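Local structure of AvrRxo1-ORF1 (Xanthomonas oryzae pv. oryzicola, 4Z8T) at residues L141-I154 with Y169-E181. The protein is a type III effector with a polynucleotide kinase domain that pairs with the chaperone-like AvrRxo1-ORF2 and probably phosphorylates its substrate through a zeta-toxin-like P-loop fold. Numbering follows the deposited sequence.
Sequences LRSQKTGSGAIASI and YIQLAKETGRKVE. With ACT (acetate ion), chain I.
Arg178 turns CG away from its own carbonyl carbon (chi1 -68°) and runs extended to NE, which carries its guanidinium into the loop 141-154. Arg142 sets CG opposite its backbone N (chi1 -170°), and its extended chain carries the guanidinium to Leu172 and Glu175 on the helix. The Arg178 head ties three backbone carbonyls together. Arg178 NE and NH2 both hold Ala152 O side-on, at 2.8 Å and 2.7 Å, with that oxygen in the guanidinium plane. Arg178 NH2 also donates to Leu141 O at 2.9 Å. Gln144 N, closing the beta turn Leu141-Gln144, reaches the same oxygen from the opposite face of its carbonyl plane. Arg178 NH1 bonds Arg142 O at 3.0 Å. It also bonds Thr176 OG1, weakly. That hydroxyl in turn donates to Leu172 O. The Arg178 guanidinium is also sandwiched: Ile151 CG2 lies over one face, toward the rim, and Ile154 CD1 over the centre of the other. Edge carbonyls and isoleucines together should hold the group flat and limit its rotation. The Arg142 guanidinium rests one face on Leu172 CG. Arg142 NH1 faces Glu175 OE1 as a salt bridge, but at 2.4 Å its detail is doubtful. Thr176 CG2 packs against Arg142 CG at 3.7 Å. Gly177, with positive phi, leaves helical geometry in a Schellman motif. Strand 154-157, helix 163-176 and parallel strand 179-185 form a beta-alpha-beta crossover, consistent with a P-loop NTPase-like core. The contact pins the loop after helix 123-141 to the crossover's helix-strand turn. Strand 66-71 lies between the two strands, with Leu67 against Leu172, while helix 34-60 packs on Ala152 and Ser153.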
loop_
_atom_site.group_PDB
_atom_site.type_symbol
_atom_site.label_atom_id
_atom_site.label_comp_id
_atom_site.label_asym_id
_atom_site.label_seq_id
_atom_site.Cartn_x
_atom_site.Cartn_y
_atom_site.Cartn_z
ATOM N N LEU A 141 -6.394 -4.867 42.332
ATOM C CA LEU A 141 -5.030 -4.377 42.160
ATOM C C LEU A 141 -4.952 -2.865 42.236
ATOM O O LEU A 141 -3.885 -2.313 42.521
ATOM C CB LEU A 141 -4.452 -4.831 40.815
ATOM C CG LEU A 141 -4.056 -6.305 40.731
ATOM C CD1 LEU A 141 -3.591 -6.666 39.322
ATOM C CD2 LEU A 141 -2.972 -6.584 41.740
ATOM N N ARG A 142 -6.048 -2.197 41.935
ATOM C CA ARG A 142 -6.080 -0.745 41.848
ATOM C C ARG A 142 -5.375 -0.063 43.014
ATOM O O ARG A 142 -4.508 0.740 42.818
ATOM C CB ARG A 142 -7.520 -0.245 41.694
ATOM C CG ARG A 142 -7.727 1.217 41.350
ATOM C CD ARG A 142 -9.184 1.559 40.854
ATOM N NE ARG A 142 -9.303 2.892 40.246
ATOM C CZ ARG A 142 -9.504 3.098 38.946
ATOM N NH1 ARG A 142 -9.572 4.322 38.462
ATOM N NH2 ARG A 142 -9.643 2.085 38.112
ATOM N N SER A 143 -5.759 -0.428 44.219
ATOM C CA SER A 143 -5.157 0.180 45.406
ATOM C C SER A 143 -4.300 -0.790 46.210
ATOM O O SER A 143 -3.974 -0.528 47.371
ATOM C CB SER A 143 -6.240 0.809 46.288
ATOM O OG SER A 143 -7.283 -0.116 46.543
ATOM N N GLN A 144 -3.919 -1.902 45.580
ATOM C CA GLN A 144 -3.038 -2.882 46.206
ATOM C C GLN A 144 -1.682 -2.285 46.602
ATOM O O GLN A 144 -1.032 -1.592 45.802
ATOM C CB GLN A 144 -2.817 -4.066 45.257
ATOM C CG GLN A 144 -1.932 -5.150 45.827
ATOM C CD GLN A 144 -2.570 -5.842 47.010
ATOM O OE1 GLN A 144 -3.721 -6.277 46.938
ATOM N NE2 GLN A 144 -1.834 -5.934 48.113
ATOM N N LYS A 145 -1.259 -2.554 47.837
ATOM C CA LYS A 145 0.028 -2.078 48.332
ATOM C C LYS A 145 1.013 -3.222 48.508
ATOM O O LYS A 145 0.624 -4.381 48.681
ATOM C CB LYS A 145 -0.137 -1.389 49.691
ATOM C CG LYS A 145 -1.214 -0.324 49.743
ATOM C CD LYS A 145 -0.888 0.866 48.860
ATOM C CE LYS A 145 -1.846 2.037 49.123
ATOM N NZ LYS A 145 -3.271 1.699 48.833
ATOM N N THR A 146 2.295 -2.873 48.483
ATOM C CA THR A 146 3.364 -3.798 48.822
ATOM C C THR A 146 3.627 -3.720 50.322
ATOM O O THR A 146 2.916 -3.015 51.050
ATOM C CB THR A 146 4.644 -3.421 48.122
ATOM O OG1 THR A 146 5.071 -2.147 48.610
ATOM C CG2 THR A 146 4.418 -3.328 46.605
ATOM N N GLY A 147 4.670 -4.419 50.769
ATOM C CA GLY A 147 5.040 -4.423 52.177
ATOM C C GLY A 147 5.585 -3.099 52.692
ATOM O O GLY A 147 5.631 -2.871 53.903
ATOM N N SER A 148 6.002 -2.221 51.785
ATOM C CA SER A 148 6.496 -0.904 52.169
ATOM C C SER A 148 5.363 0.114 52.196
ATOM O O SER A 148 5.591 1.301 52.465
ATOM C CB SER A 148 7.570 -0.429 51.197
ATOM O OG SER A 148 6.986 0.030 49.989
ATOM N N GLY A 149 4.146 -0.341 51.895
ATOM C CA GLY A 149 2.987 0.538 51.832
ATOM C C GLY A 149 2.837 1.294 50.522
ATOM O O GLY A 149 1.887 2.063 50.336
ATOM N N ALA A 150 3.779 1.079 49.607
ATOM C CA ALA A 150 3.732 1.732 48.308
ATOM C C ALA A 150 2.715 1.025 47.423
ATOM O O ALA A 150 2.453 -0.172 47.592
ATOM C CB ALA A 150 5.095 1.714 47.651
ATOM N N ILE A 151 2.142 1.778 46.493
ATOM C CA ILE A 151 1.216 1.223 45.515
ATOM C C ILE A 151 1.965 0.176 44.694
ATOM O O ILE A 151 3.099 0.401 44.273
ATOM C CB ILE A 151 0.655 2.349 44.613
ATOM C CG1 ILE A 151 -0.437 3.124 45.361
ATOM C CG2 ILE A 151 0.090 1.803 43.321
ATOM C CD1 ILE A 151 -1.754 2.359 45.511
ATOM N N ALA A 152 1.335 -0.976 44.473
ATOM C CA ALA A 152 1.940 -2.050 43.695
ATOM C C ALA A 152 1.996 -1.725 42.203
ATOM O O ALA A 152 1.006 -1.298 41.614
ATOM C CB ALA A 152 1.149 -3.336 43.895
ATOM N N SER A 153 3.146 -1.970 41.588
ATOM C CA SER A 153 3.245 -1.907 40.131
ATOM C C SER A 153 2.464 -3.070 39.542
ATOM O O SER A 153 2.389 -4.150 40.137
ATOM C CB SER A 153 4.699 -1.996 39.679
ATOM O OG SER A 153 5.366 -0.762 39.904
ATOM N N ILE A 154 1.875 -2.848 38.377
ATOM C CA ILE A 154 1.037 -3.866 37.751
ATOM C C ILE A 154 1.323 -3.919 36.259
ATOM O O ILE A 154 1.894 -2.994 35.688
ATOM C CB ILE A 154 -0.478 -3.615 37.993
ATOM C CG1 ILE A 154 -0.924 -2.294 37.352
ATOM C CG2 ILE A 154 -0.797 -3.624 39.480
ATOM C CD1 ILE A 154 -2.423 -1.977 37.549
ATOM N N TYR A 169 -6.970 3.477 31.196
ATOM C CA TYR A 169 -5.758 3.087 31.915
ATOM C C TYR A 169 -4.910 4.280 32.346
ATOM O O TYR A 169 -4.285 4.244 33.408
ATOM C CB TYR A 169 -4.947 2.015 31.151
ATOM C CG TYR A 169 -5.593 0.659 31.302
ATOM C CD1 TYR A 169 -5.559 -0.010 32.521
ATOM C CD2 TYR A 169 -6.287 0.072 30.253
ATOM C CE1 TYR A 169 -6.178 -1.235 32.681
ATOM C CE2 TYR A 169 -6.910 -1.151 30.407
ATOM C CZ TYR A 169 -6.842 -1.800 31.615
ATOM O OH TYR A 169 -7.466 -3.012 31.768
ATOM N N ILE A 170 -4.906 5.340 31.538
ATOM C CA ILE A 170 -4.233 6.578 31.922
ATOM C C ILE A 170 -4.915 7.138 33.170
ATOM O O ILE A 170 -4.254 7.542 34.125
ATOM C CB ILE A 170 -4.234 7.620 30.776
ATOM C CG1 ILE A 170 -3.229 7.213 29.691
ATOM C CG2 ILE A 170 -3.891 9.004 31.303
ATOM C CD1 ILE A 170 -3.271 8.079 28.427
ATOM N N GLN A 171 -6.242 7.143 33.160
ATOM C CA GLN A 171 -6.996 7.612 34.322
ATOM C C GLN A 171 -6.702 6.754 35.550
ATOM O O GLN A 171 -6.487 7.281 36.637
ATOM C CB GLN A 171 -8.488 7.623 34.021
ATOM C CG GLN A 171 -9.322 8.258 35.117
ATOM C CD GLN A 171 -10.774 8.398 34.711
ATOM O OE1 GLN A 171 -11.319 7.540 34.009
ATOM N NE2 GLN A 171 -11.408 9.485 35.141
ATOM N N LEU A 172 -6.664 5.434 35.380
ATOM C CA LEU A 172 -6.333 4.555 36.493
ATOM C C LEU A 172 -4.952 4.880 37.048
ATOM O O LEU A 172 -4.770 4.954 38.258
ATOM C CB LEU A 172 -6.389 3.086 36.055
ATOM C CG LEU A 172 -6.296 2.034 37.164
ATOM C CD1 LEU A 172 -7.170 0.833 36.814
ATOM C CD2 LEU A 172 -4.871 1.587 37.391
ATOM N N ALA A 173 -3.977 5.076 36.162
ATOM C CA ALA A 173 -2.634 5.404 36.604
ATOM C C ALA A 173 -2.606 6.735 37.365
ATOM O O ALA A 173 -2.036 6.829 38.457
ATOM C CB ALA A 173 -1.687 5.439 35.428
ATOM N N LYS A 174 -3.238 7.750 36.793
ATOM C CA LYS A 174 -3.293 9.065 37.426
ATOM C C LYS A 174 -3.929 9.004 38.812
ATOM O O LYS A 174 -3.420 9.604 39.765
ATOM C CB LYS A 174 -4.065 10.047 36.542
ATOM C CG LYS A 174 -3.334 10.446 35.253
ATOM C CD LYS A 174 -2.093 11.277 35.546
ATOM C CE LYS A 174 -1.474 11.829 34.273
ATOM N NZ LYS A 174 -0.229 12.610 34.588
ATOM N N GLU A 175 -5.029 8.270 38.927
ATOM C CA GLU A 175 -5.754 8.191 40.194
ATOM C C GLU A 175 -5.017 7.413 41.275
ATOM O O GLU A 175 -5.264 7.608 42.464
ATOM C CB GLU A 175 -7.146 7.590 39.980
ATOM C CG GLU A 175 -8.088 8.495 39.199
ATOM C CD GLU A 175 -9.431 7.840 38.923
ATOM O OE1 GLU A 175 -9.590 6.643 39.239
ATOM O OE2 GLU A 175 -10.330 8.518 38.384
ATOM N N THR A 176 -4.119 6.521 40.863
ATOM C CA THR A 176 -3.433 5.654 41.811
ATOM C C THR A 176 -1.966 6.003 41.973
ATOM O O THR A 176 -1.242 5.302 42.673
ATOM C CB THR A 176 -3.558 4.167 41.427
ATOM O OG1 THR A 176 -2.989 3.968 40.123
ATOM C CG2 THR A 176 -5.011 3.741 41.413
ATOM N N GLY A 177 -1.526 7.081 41.331
ATOM C CA GLY A 177 -0.158 7.540 41.480
ATOM C C GLY A 177 0.851 6.614 40.822
ATOM O O GLY A 177 1.968 6.456 41.314
ATOM N N ARG A 178 0.458 5.998 39.713
ATOM C CA ARG A 178 1.383 5.151 38.958
ATOM C C ARG A 178 1.847 5.852 37.692
ATOM O O ARG A 178 1.065 6.572 37.054
ATOM C CB ARG A 178 0.692 3.854 38.547
ATOM C CG ARG A 178 0.359 2.902 39.687
ATOM C CD ARG A 178 -0.246 1.636 39.109
ATOM N NE ARG A 178 -0.453 0.582 40.101
ATOM C CZ ARG A 178 -1.597 0.351 40.739
ATOM N NH1 ARG A 178 -2.667 1.108 40.519
ATOM N NH2 ARG A 178 -1.665 -0.646 41.609
ATOM N N LYS A 179 3.103 5.615 37.309
ATOM C CA LYS A 179 3.602 6.020 35.993
ATOM C C LYS A 179 3.042 5.024 34.986
ATOM O O LYS A 179 2.712 3.904 35.358
ATOM C CB LYS A 179 5.127 5.923 35.946
ATOM C CG LYS A 179 5.854 6.968 36.750
ATOM C CD LYS A 179 5.747 8.319 36.079
ATOM C CE LYS A 179 6.619 9.338 36.784
ATOM N NZ LYS A 179 6.296 10.712 36.303
ATOM N N VAL A 180 2.925 5.430 33.725
ATOM C CA VAL A 180 2.598 4.490 32.660
ATOM C C VAL A 180 3.845 4.227 31.831
ATOM O O VAL A 180 4.392 5.147 31.224
ATOM C CB VAL A 180 1.482 5.023 31.741
ATOM C CG1 VAL A 180 1.217 4.030 30.614
ATOM C CG2 VAL A 180 0.215 5.249 32.536
ATOM N N GLU A 181 4.300 2.979 31.809
ATOM C CA GLU A 181 5.410 2.594 30.957
ATOM C C GLU A 181 4.797 1.752 29.852
ATOM O O GLU A 181 4.374 0.627 30.085
ATOM C CB GLU A 181 6.437 1.779 31.747
ATOM C CG GLU A 181 7.712 1.492 30.990
ATOM C CD GLU A 181 8.598 2.728 30.812
ATOM O OE1 GLU A 181 8.427 3.742 31.554
ATOM O OE2 GLU A 181 9.489 2.676 29.927
HETATM C C ACT I . 2.863 10.460 37.569
HETATM O O ACT I . 4.009 10.937 37.438
HETATM O OXT ACT I . 2.736 9.594 38.473
HETATM C CH3 ACT I . 1.724 10.916 36.699
#